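Local atomic coordinates of prepilin (Salmonella typhi, PDB entry 3FHV), a protein that is the type IVb pilin PilS, the probable building block of adhesive pili that interact with the host chloride channel CFTR. Residues Thr12-Leu17 and Leu150-Asn155; Thr19-Met24 and Asn87-Thr92; Ser99-Ile104 and Ser136-Asp141. One frame throughout, in Å; residues are numbered along the deposited sequence.

How the interactions relate
Two of these contacts pack helix 8-25 on the sheet of the pilin's soluble domain, and the third is a disulfide joining helix 98-111 to the end of helix 131-137. Interactions 1 and 2 have centres about 8 Å apart: both use helix 8-25, and their strands, 148-154 and 88-96, are antiparallel neighbours, joined by a probable backbone hydrogen bond from F152 to I91. Interaction 3 lies about 16 Å from the centre of interaction 1 and 23 Å from that of interaction 2. Along the chain, interactions 2 and 3 follow in series within the loop closed by interaction 1, which thus brings the final strand back against the N-terminal helix.

Interaction 1: residues Thr12-Leu17 and Leu150-Asn155; sequences TNYQTL and LVFNYN
Y14 meets F152 by offering one face of its phenol ring, a clear example of how a helix can be seated on a sheet by two aromatic side chains that are not stacked. The F152 atom CE2 stands over that face, displaced toward the rim, and lies 3.7 Å from Y14 CG. The ring planes are inclined at 49° and the centroids are 5.4 Å apart, an oblique meeting in which F152 leads with one corner of its ring. Both side chains have CG anti to their own carbonyl carbon (chi1 -61° for Y14 and -47° for F152), which aims the two rings into the space between helix and strand. The phenol end of Y14 reaches past F152 and is held by a hydrogen bond between its OH and T93 OG1 on strand 88-96. At the backbone of the same residue, Y14 O has the hydroxyl of Y154 nearby; the 4.0 Å from Y14 O to Y154 OH marks proximity without a bond. Farther along the helix, Q15, whose CB points away from the strand, packs on M108, while L17 lies against V75 on strand 72-78. The buried aromatic contact therefore sits between helix 8-25 and strand 148-154, with helix 98-111 bordering it through M108, which touches both F152 and Y154, and strand 72-78 reaching Y14 through I73.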
loop_
_atom_site.group_PDB
_atom_site.type_symbol
_atom_site.label_atom_id
_atom_site.label_comp_id
_atom_site.label_asym_id
_atom_site.label_seq_id
_atom_site.Cartn_x
_atom_site.Cartn_y
_atom_site.Cartn_z
ATOM N N THR A 12 5.600 -4.139 -7.532
ATOM C CA THR A 12 5.166 -3.605 -6.253
ATOM C C THR A 12 3.643 -3.653 -6.133
ATOM O O THR A 12 3.105 -3.892 -5.044
ATOM C CB THR A 12 5.651 -2.150 -6.083
ATOM O OG1 THR A 12 7.081 -2.131 -6.153
ATOM C CG2 THR A 12 5.198 -1.574 -4.727
ATOM N N ASN A 13 2.952 -3.431 -7.248
ATOM C CA ASN A 13 1.491 -3.449 -7.240
ATOM C C ASN A 13 0.949 -4.828 -6.902
ATOM O O ASN A 13 0.036 -4.954 -6.088
ATOM C CB ASN A 13 0.917 -2.981 -8.593
ATOM C CG ASN A 13 0.869 -1.465 -8.715
ATOM O OD1 ASN A 13 0.804 -0.757 -7.712
ATOM N ND2 ASN A 13 0.868 -0.966 -9.947
ATOM N N TYR A 14 1.508 -5.867 -7.518
ATOM C CA TYR A 14 1.035 -7.219 -7.238
ATOM C C TYR A 14 1.393 -7.638 -5.820
ATOM O O TYR A 14 0.606 -8.288 -5.143
ATOM C CB TYR A 14 1.629 -8.219 -8.239
ATOM C CG TYR A 14 1.235 -7.919 -9.668
ATOM C CD1 TYR A 14 -0.102 -7.696 -10.011
ATOM C CD2 TYR A 14 2.200 -7.809 -10.665
ATOM C CE1 TYR A 14 -0.463 -7.358 -11.320
ATOM C CE2 TYR A 14 1.850 -7.476 -11.967
ATOM C CZ TYR A 14 0.523 -7.245 -12.286
ATOM O OH TYR A 14 0.185 -6.876 -13.562
ATOM N N GLN A 15 2.582 -7.263 -5.366
ATOM C CA GLN A 15 3.009 -7.641 -4.029
ATOM C C GLN A 15 2.132 -6.998 -2.962
ATOM O O GLN A 15 1.704 -7.671 -2.016
ATOM C CB GLN A 15 4.490 -7.282 -3.823
ATOM C CG GLN A 15 5.436 -8.200 -4.599
ATOM C CD GLN A 15 6.880 -7.732 -4.573
ATOM O OE1 GLN A 15 7.256 -6.909 -3.751
ATOM N NE2 GLN A 15 7.698 -8.265 -5.477
ATOM N N THR A 16 1.846 -5.709 -3.123
ATOM C CA THR A 16 1.011 -5.012 -2.155
ATOM C C THR A 16 -0.443 -5.474 -2.226
ATOM O O THR A 16 -1.105 -5.584 -1.196
ATOM C CB THR A 16 1.087 -3.464 -2.329
ATOM O OG1 THR A 16 0.828 -3.104 -3.689
ATOM C CG2 THR A 16 2.463 -2.946 -1.935
ATOM N N LEU A 17 -0.938 -5.734 -3.439
ATOM C CA LEU A 17 -2.309 -6.208 -3.617
ATOM C C LEU A 17 -2.447 -7.535 -2.868
ATOM O O LEU A 17 -3.450 -7.779 -2.197
ATOM C CB LEU A 17 -2.636 -6.403 -5.112
ATOM C CG LEU A 17 -4.028 -6.960 -5.456
ATOM C CD1 LEU A 17 -5.112 -6.043 -4.909
ATOM C CD2 LEU A 17 -4.163 -7.126 -6.965
ATOM N N LEU A 150 0.017 -14.296 -16.197
ATOM C CA LEU A 150 0.768 -14.653 -15.001
ATOM C C LEU A 150 -0.227 -14.869 -13.874
ATOM O O LEU A 150 -1.217 -14.143 -13.762
ATOM C CB LEU A 150 1.751 -13.534 -14.615
ATOM C CG LEU A 150 2.932 -13.231 -15.556
ATOM C CD1 LEU A 150 3.754 -12.053 -15.012
ATOM C CD2 LEU A 150 3.807 -14.462 -15.671
ATOM N N VAL A 151 0.011 -15.891 -13.061
ATOM C CA VAL A 151 -0.862 -16.150 -11.924
ATOM C C VAL A 151 -0.008 -16.310 -10.676
ATOM O O VAL A 151 0.972 -17.049 -10.681
ATOM C CB VAL A 151 -1.709 -17.435 -12.111
ATOM C CG1 VAL A 151 -2.685 -17.574 -10.949
ATOM C CG2 VAL A 151 -2.470 -17.380 -13.426
ATOM N N PHE A 152 -0.378 -15.598 -9.617
ATOM C CA PHE A 152 0.348 -15.667 -8.359
ATOM C C PHE A 152 -0.573 -16.295 -7.313
ATOM O O PHE A 152 -1.655 -15.776 -7.031
ATOM C CB PHE A 152 0.783 -14.258 -7.940
ATOM C CG PHE A 152 1.425 -13.474 -9.055
ATOM C CD1 PHE A 152 2.546 -13.970 -9.719
ATOM C CD2 PHE A 152 0.904 -12.247 -9.448
ATOM C CE1 PHE A 152 3.137 -13.253 -10.767
ATOM C CE2 PHE A 152 1.480 -11.524 -10.485
ATOM C CZ PHE A 152 2.603 -12.024 -11.152
ATOM N N ASN A 153 -0.136 -17.413 -6.742
ATOM C CA ASN A 153 -0.899 -18.090 -5.700
ATOM C C ASN A 153 -0.369 -17.779 -4.305
ATOM O O ASN A 153 0.696 -17.179 -4.154
ATOM C CB ASN A 153 -0.904 -19.601 -5.935
ATOM C CG ASN A 153 -1.858 -20.016 -7.038
ATOM O OD1 ASN A 153 -1.487 -20.068 -8.210
ATOM N ND2 ASN A 153 -3.098 -20.314 -6.666
ATOM N N TYR A 154 -1.117 -18.190 -3.287
ATOM C CA TYR A 154 -1.006 -17.591 -1.962
ATOM C C TYR A 154 -1.625 -18.490 -0.897
ATOM O O TYR A 154 -2.837 -18.702 -0.878
ATOM C CB TYR A 154 -1.672 -16.214 -1.939
ATOM C CG TYR A 154 -0.823 -15.113 -2.534
ATOM C CD1 TYR A 154 0.324 -14.670 -1.891
ATOM C CD2 TYR A 154 -1.170 -14.518 -3.740
ATOM C CE1 TYR A 154 1.103 -13.664 -2.431
ATOM C CE2 TYR A 154 -0.397 -13.512 -4.288
ATOM C CZ TYR A 154 0.738 -13.089 -3.629
ATOM O OH TYR A 154 1.510 -12.087 -4.171
ATOM N N ASN A 155 -0.783 -19.016 -0.012
ATOM C CA ASN A 155 -1.082 -20.264 0.681
ATOM C C ASN A 155 -1.893 -21.223 -0.183
ATOM O O ASN A 155 -3.058 -20.965 -0.486
ATOM C CB ASN A 155 -1.819 -19.984 1.993
ATOM C CG ASN A 155 -1.016 -20.394 3.212
ATOM O OD1 ASN A 155 -1.361 -20.048 4.342
ATOM N ND2 ASN A 155 0.063 -21.135 2.987
#

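Interaction 2: residues Thr19-Met24 and Asn87-Thr92; sequences TNTIGM and NGFTIT
The backbones of helix and strand stay well apart where T21 faces F89, their CA atoms 8.6 Å from each other, so side chains alone bridge the gap. The contact belongs to the pilin fold, in which the N-terminal helix, here 8-25, packs on an antiparallel sheet; strand 88-96 sends up one aromatic residue to meet it. The principal interaction is CH-pi. The methyl CG2 of T21 is 3.4 Å from the centroid of the F89 ring and 9° off the ring normal, so it is poised almost exactly above the middle of one face. The two side chains approach from opposite directions, methyl against ring. In T21 the branches are divided by chi1 of -58°: OG1 stands beside the backbone N and bonds to L17 O one turn earlier in the helix, whereas CG2 is left to meet the phenylalanine. The hydroxyl is thereby satisfied within the helix, and an apolar group is presented to the ring. F89 in turn adopts the crowded position, CG between its backbone N and carbonyl carbon (chi1 62°), from which the ring extends toward the helix. The ring of Y154, on the adjacent strand, also meets that of F89, and V75 on strand 72-78 touches F89 as well as T21. Helix 36-45 completes the surroundings through M39 and L43, both packed on T21. I22, on the more exposed side of the helix, crosses F89 at about a right angle and meets the ring in its plane, at the edge, with I22 CG1 3.8 Å from F89 CE2.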
loop_
_atom_site.group_PDB
_atom_site.type_symbol
_atom_site.label_atom_id
_atom_site.label_comp_id
_atom_site.label_asym_id
_atom_site.label_seq_id
_atom_site.Cartn_x
_atom_site.Cartn_y
_atom_site.Cartn_z
ATOM N N THR A 19 -0.601 -8.551 -0.268
ATOM C CA THR A 19 -0.555 -8.250 1.157
ATOM C C THR A 19 -1.905 -7.721 1.655
ATOM O O THR A 19 -2.391 -8.143 2.709
ATOM C CB THR A 19 0.563 -7.228 1.461
ATOM O OG1 THR A 19 1.835 -7.848 1.227
ATOM C CG2 THR A 19 0.483 -6.752 2.919
ATOM N N ASN A 20 -2.514 -6.816 0.889
ATOM C CA ASN A 20 -3.810 -6.260 1.254
ATOM C C ASN A 20 -4.884 -7.340 1.269
ATOM O O ASN A 20 -5.742 -7.363 2.146
ATOM C CB ASN A 20 -4.222 -5.153 0.283
ATOM C CG ASN A 20 -3.332 -3.933 0.388
ATOM O OD1 ASN A 20 -2.786 -3.648 1.451
ATOM N ND2 ASN A 20 -3.198 -3.201 -0.705
ATOM N N THR A 21 -4.835 -8.228 0.284
ATOM C CA THR A 21 -5.800 -9.308 0.206
ATOM C C THR A 21 -5.655 -10.247 1.404
ATOM O O THR A 21 -6.653 -10.666 1.990
ATOM C CB THR A 21 -5.634 -10.097 -1.117
ATOM O OG1 THR A 21 -5.790 -9.197 -2.223
ATOM C CG2 THR A 21 -6.690 -11.196 -1.225
ATOM N N ILE A 22 -4.421 -10.592 1.763
ATOM C CA ILE A 22 -4.202 -11.468 2.913
ATOM C C ILE A 22 -4.784 -10.792 4.160
ATOM O O ILE A 22 -5.440 -11.437 4.983
ATOM C CB ILE A 22 -2.696 -11.757 3.110
ATOM C CG1 ILE A 22 -2.216 -12.704 2.004
ATOM C CG2 ILE A 22 -2.443 -12.370 4.487
ATOM C CD1 ILE A 22 -0.716 -12.760 1.831
ATOM N N GLY A 23 -4.563 -9.486 4.281
ATOM C CA GLY A 23 -5.086 -8.747 5.421
ATOM C C GLY A 23 -6.605 -8.796 5.466
ATOM O O GLY A 23 -7.201 -9.014 6.524
ATOM N N MET A 24 -7.237 -8.598 4.313
ATOM C CA MET A 24 -8.693 -8.630 4.227
ATOM C C MET A 24 -9.257 -10.018 4.524
ATOM O O MET A 24 -10.261 -10.146 5.218
ATOM C CB MET A 24 -9.157 -8.190 2.836
ATOM C CG MET A 24 -10.664 -8.257 2.635
ATOM S SD MET A 24 -11.201 -7.702 1.001
ATOM C CE MET A 24 -11.078 -9.179 0.076
ATOM N N ASN A 87 -9.157 -20.661 2.644
ATOM C CA ASN A 87 -8.054 -21.222 1.875
ATOM C C ASN A 87 -7.240 -20.092 1.256
ATOM O O ASN A 87 -6.993 -19.075 1.904
ATOM C CB ASN A 87 -8.581 -22.156 0.783
ATOM C CG ASN A 87 -9.194 -23.418 1.350
ATOM O OD1 ASN A 87 -8.536 -24.174 2.064
ATOM N ND2 ASN A 87 -10.461 -23.654 1.036
ATOM N N GLY A 88 -6.829 -20.261 0.005
ATOM C CA GLY A 88 -6.040 -19.225 -0.633
ATOM C C GLY A 88 -6.757 -18.487 -1.746
ATOM O O GLY A 88 -7.977 -18.570 -1.891
ATOM N N PHE A 89 -5.986 -17.746 -2.529
ATOM C CA PHE A 89 -6.525 -16.986 -3.642
ATOM C C PHE A 89 -5.414 -16.843 -4.664
ATOM O O PHE A 89 -4.261 -17.182 -4.388
ATOM C CB PHE A 89 -6.997 -15.601 -3.172
ATOM C CG PHE A 89 -5.900 -14.737 -2.610
ATOM C CD1 PHE A 89 -5.175 -13.875 -3.430
ATOM C CD2 PHE A 89 -5.583 -14.792 -1.253
ATOM C CE1 PHE A 89 -4.151 -13.081 -2.905
ATOM C CE2 PHE A 89 -4.566 -14.007 -0.723
ATOM C CZ PHE A 89 -3.848 -13.147 -1.552
ATOM N N THR A 90 -5.769 -16.362 -5.848
ATOM C CA THR A 90 -4.799 -16.153 -6.908
ATOM C C THR A 90 -4.936 -14.731 -7.430
ATOM O O THR A 90 -6.002 -14.126 -7.333
ATOM C CB THR A 90 -5.031 -17.096 -8.118
ATOM O OG1 THR A 90 -6.374 -16.935 -8.600
ATOM C CG2 THR A 90 -4.789 -18.548 -7.737
ATOM N N ILE A 91 -3.840 -14.194 -7.956
ATOM C CA ILE A 91 -3.862 -12.878 -8.582
ATOM C C ILE A 91 -3.406 -13.193 -9.997
ATOM O O ILE A 91 -2.269 -13.623 -10.207
ATOM C CB ILE A 91 -2.863 -11.878 -7.958
ATOM C CG1 ILE A 91 -3.245 -11.584 -6.502
ATOM C CG2 ILE A 91 -2.876 -10.564 -8.767
ATOM C CD1 ILE A 91 -2.329 -10.562 -5.836
ATOM N N THR A 92 -4.307 -13.006 -10.953
ATOM C CA THR A 92 -4.016 -13.272 -12.353
ATOM C C THR A 92 -3.888 -11.950 -13.089
ATOM O O THR A 92 -4.705 -11.052 -12.895
ATOM C CB THR A 92 -5.160 -14.084 -13.018
ATOM O OG1 THR A 92 -5.302 -15.342 -12.351
ATOM C CG2 THR A 92 -4.862 -14.336 -14.501
#

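Interaction 3: residues Ser99-Ile104 and Ser136-Asp141; sequences SACVSI and SECTAD
The carboxylate of D141 is engaged through both of its oxygens at the beginning of helix 98-111. D141 OD2 accepts a hydrogen bond from a water whose oxygen is 3.0 Å away, and that same water accepts the backbone hydrogen of S99, with S99 N 3.0 Å from its oxygen. D141 OD1 receives the backbone N-H of Q98. Two successive amides of the helix start are thus answered by one acidic group, the first directly and the second through water. The positive end of the helix dipole would probably favour the negative charge there.

One turn into the helix the polar bridge gives way to a covalent one, the disulfide between C101 and C138, in which C101 SG and C138 SG are 2.0 Å apart. Its central torsion, chi3, is -80°, close to the 90° magnitude that an unstrained disulfide prefers. The two halves are built differently: C101 carries its sulfur anti to the backbone N (chi1 173°), while C138 holds its own beside the backbone N (chi1 -68°). C138 is also the residue at which the chain leaves helix 131-137, so the bond grips the exit from that helix. V102 flanks it, with V102 CG2 3.9 Å from C138 SG. Around the buried sulfurs, I119 on strand 116-119 touches both cysteines, and L150 on strand 148-154 lies against C101.

A disulfide closing off the C-terminal part of the domain is characteristic of type IV pilins. The bond closes a covalent loop around the 36 residues V102 to E137, which include strands 116-119 and 122-124, and ties helix 98-111 to the end of helix 131-137, consistent with a domain exposed to the oxidising periplasm, where such bonds form.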
loop_
_atom_site.group_PDB
_atom_site.type_symbol
_atom_site.label_atom_id
_atom_site.label_comp_id
_atom_site.label_asym_id
_atom_site.label_seq_id
_atom_site.Cartn_x
_atom_site.Cartn_y
_atom_site.Cartn_z
ATOM N N SER A 99 9.017 -8.819 -22.045
ATOM C CA SER A 99 10.009 -8.290 -21.123
ATOM C C SER A 99 9.474 -8.190 -19.697
ATOM O O SER A 99 10.144 -8.599 -18.746
ATOM C CB SER A 99 10.477 -6.912 -21.592
ATOM O OG SER A 99 11.399 -6.371 -20.669
ATOM N N ALA A 100 8.269 -7.647 -19.558
ATOM C CA ALA A 100 7.644 -7.487 -18.251
ATOM C C ALA A 100 7.373 -8.843 -17.612
ATOM O O ALA A 100 7.550 -9.013 -16.413
ATOM C CB ALA A 100 6.346 -6.703 -18.384
ATOM N N CYS A 101 6.929 -9.803 -18.416
ATOM C CA CYS A 101 6.647 -11.142 -17.918
ATOM C C CYS A 101 7.889 -11.739 -17.256
ATOM O O CYS A 101 7.802 -12.373 -16.208
ATOM C CB CYS A 101 6.185 -12.027 -19.074
ATOM S SG CYS A 101 5.965 -13.809 -18.754
ATOM N N VAL A 102 9.048 -11.536 -17.870
ATOM C CA VAL A 102 10.284 -12.066 -17.309
ATOM C C VAL A 102 10.671 -11.378 -16.008
ATOM O O VAL A 102 11.010 -12.036 -15.024
ATOM C CB VAL A 102 11.455 -11.927 -18.297
ATOM C CG1 VAL A 102 12.752 -12.384 -17.628
ATOM C CG2 VAL A 102 11.179 -12.763 -19.546
ATOM N N SER A 103 10.624 -10.050 -16.002
ATOM C CA SER A 103 10.990 -9.301 -14.805
ATOM C C SER A 103 9.995 -9.483 -13.657
ATOM O O SER A 103 10.390 -9.577 -12.501
ATOM C CB SER A 103 11.117 -7.813 -15.137
ATOM O OG SER A 103 9.864 -7.290 -15.520
ATOM N N ILE A 104 8.707 -9.524 -13.974
ATOM C CA ILE A 104 7.696 -9.689 -12.944
ATOM C C ILE A 104 7.694 -11.099 -12.348
ATOM O O ILE A 104 7.635 -11.263 -11.125
ATOM C CB ILE A 104 6.294 -9.373 -13.492
ATOM C CG1 ILE A 104 6.230 -7.901 -13.933
ATOM C CG2 ILE A 104 5.240 -9.650 -12.424
ATOM C CD1 ILE A 104 4.976 -7.564 -14.743
ATOM N N SER A 136 12.184 -18.335 -21.354
ATOM C CA SER A 136 11.681 -19.365 -22.240
ATOM C C SER A 136 10.159 -19.466 -22.218
ATOM O O SER A 136 9.518 -19.501 -23.272
ATOM C CB SER A 136 12.325 -20.707 -21.870
ATOM O OG SER A 136 11.840 -21.770 -22.675
ATOM N N GLU A 137 9.574 -19.495 -21.023
ATOM C CA GLU A 137 8.127 -19.618 -20.898
ATOM C C GLU A 137 7.318 -18.378 -21.268
ATOM O O GLU A 137 6.166 -18.494 -21.661
ATOM C CB GLU A 137 7.759 -20.065 -19.487
ATOM C CG GLU A 137 8.358 -21.404 -19.106
ATOM C CD GLU A 137 7.956 -21.824 -17.717
ATOM O OE1 GLU A 137 7.491 -20.943 -16.963
ATOM O OE2 GLU A 137 8.114 -23.012 -17.373
ATOM N N CYS A 138 7.905 -17.194 -21.123
ATOM C CA CYS A 138 7.208 -15.965 -21.486
ATOM C C CYS A 138 7.263 -15.879 -23.002
ATOM O O CYS A 138 8.338 -15.949 -23.580
ATOM C CB CYS A 138 7.903 -14.746 -20.890
ATOM S SG CYS A 138 7.818 -14.601 -19.072
ATOM N N THR A 139 6.109 -15.720 -23.638
ATOM C CA THR A 139 6.041 -15.668 -25.097
ATOM C C THR A 139 6.159 -14.270 -25.701
ATOM O O THR A 139 5.843 -13.266 -25.062
ATOM C CB THR A 139 4.741 -16.338 -25.596
ATOM O OG1 THR A 139 3.622 -15.828 -24.857
ATOM C CG2 THR A 139 4.820 -17.847 -25.398
ATOM N N ALA A 140 6.616 -14.222 -26.948
ATOM C CA ALA A 140 6.807 -12.965 -27.670
ATOM C C ALA A 140 5.518 -12.166 -27.807
ATOM O O ALA A 140 4.427 -12.735 -27.832
ATOM C CB ALA A 140 7.383 -13.252 -29.050
ATOM N N ASP A 141 5.644 -10.843 -27.896
ATOM C CA ASP A 141 4.463 -9.996 -28.058
ATOM C C ASP A 141 3.930 -10.159 -29.477
ATOM O O ASP A 141 4.646 -10.626 -30.365
ATOM C CB ASP A 141 4.793 -8.505 -27.892
ATOM C CG ASP A 141 5.478 -8.179 -26.582
ATOM O OD1 ASP A 141 5.164 -8.804 -25.555
ATOM O OD2 ASP A 141 6.327 -7.263 -26.586
HETATM O O HOH W 1 8.240 -6.957 -24.275
#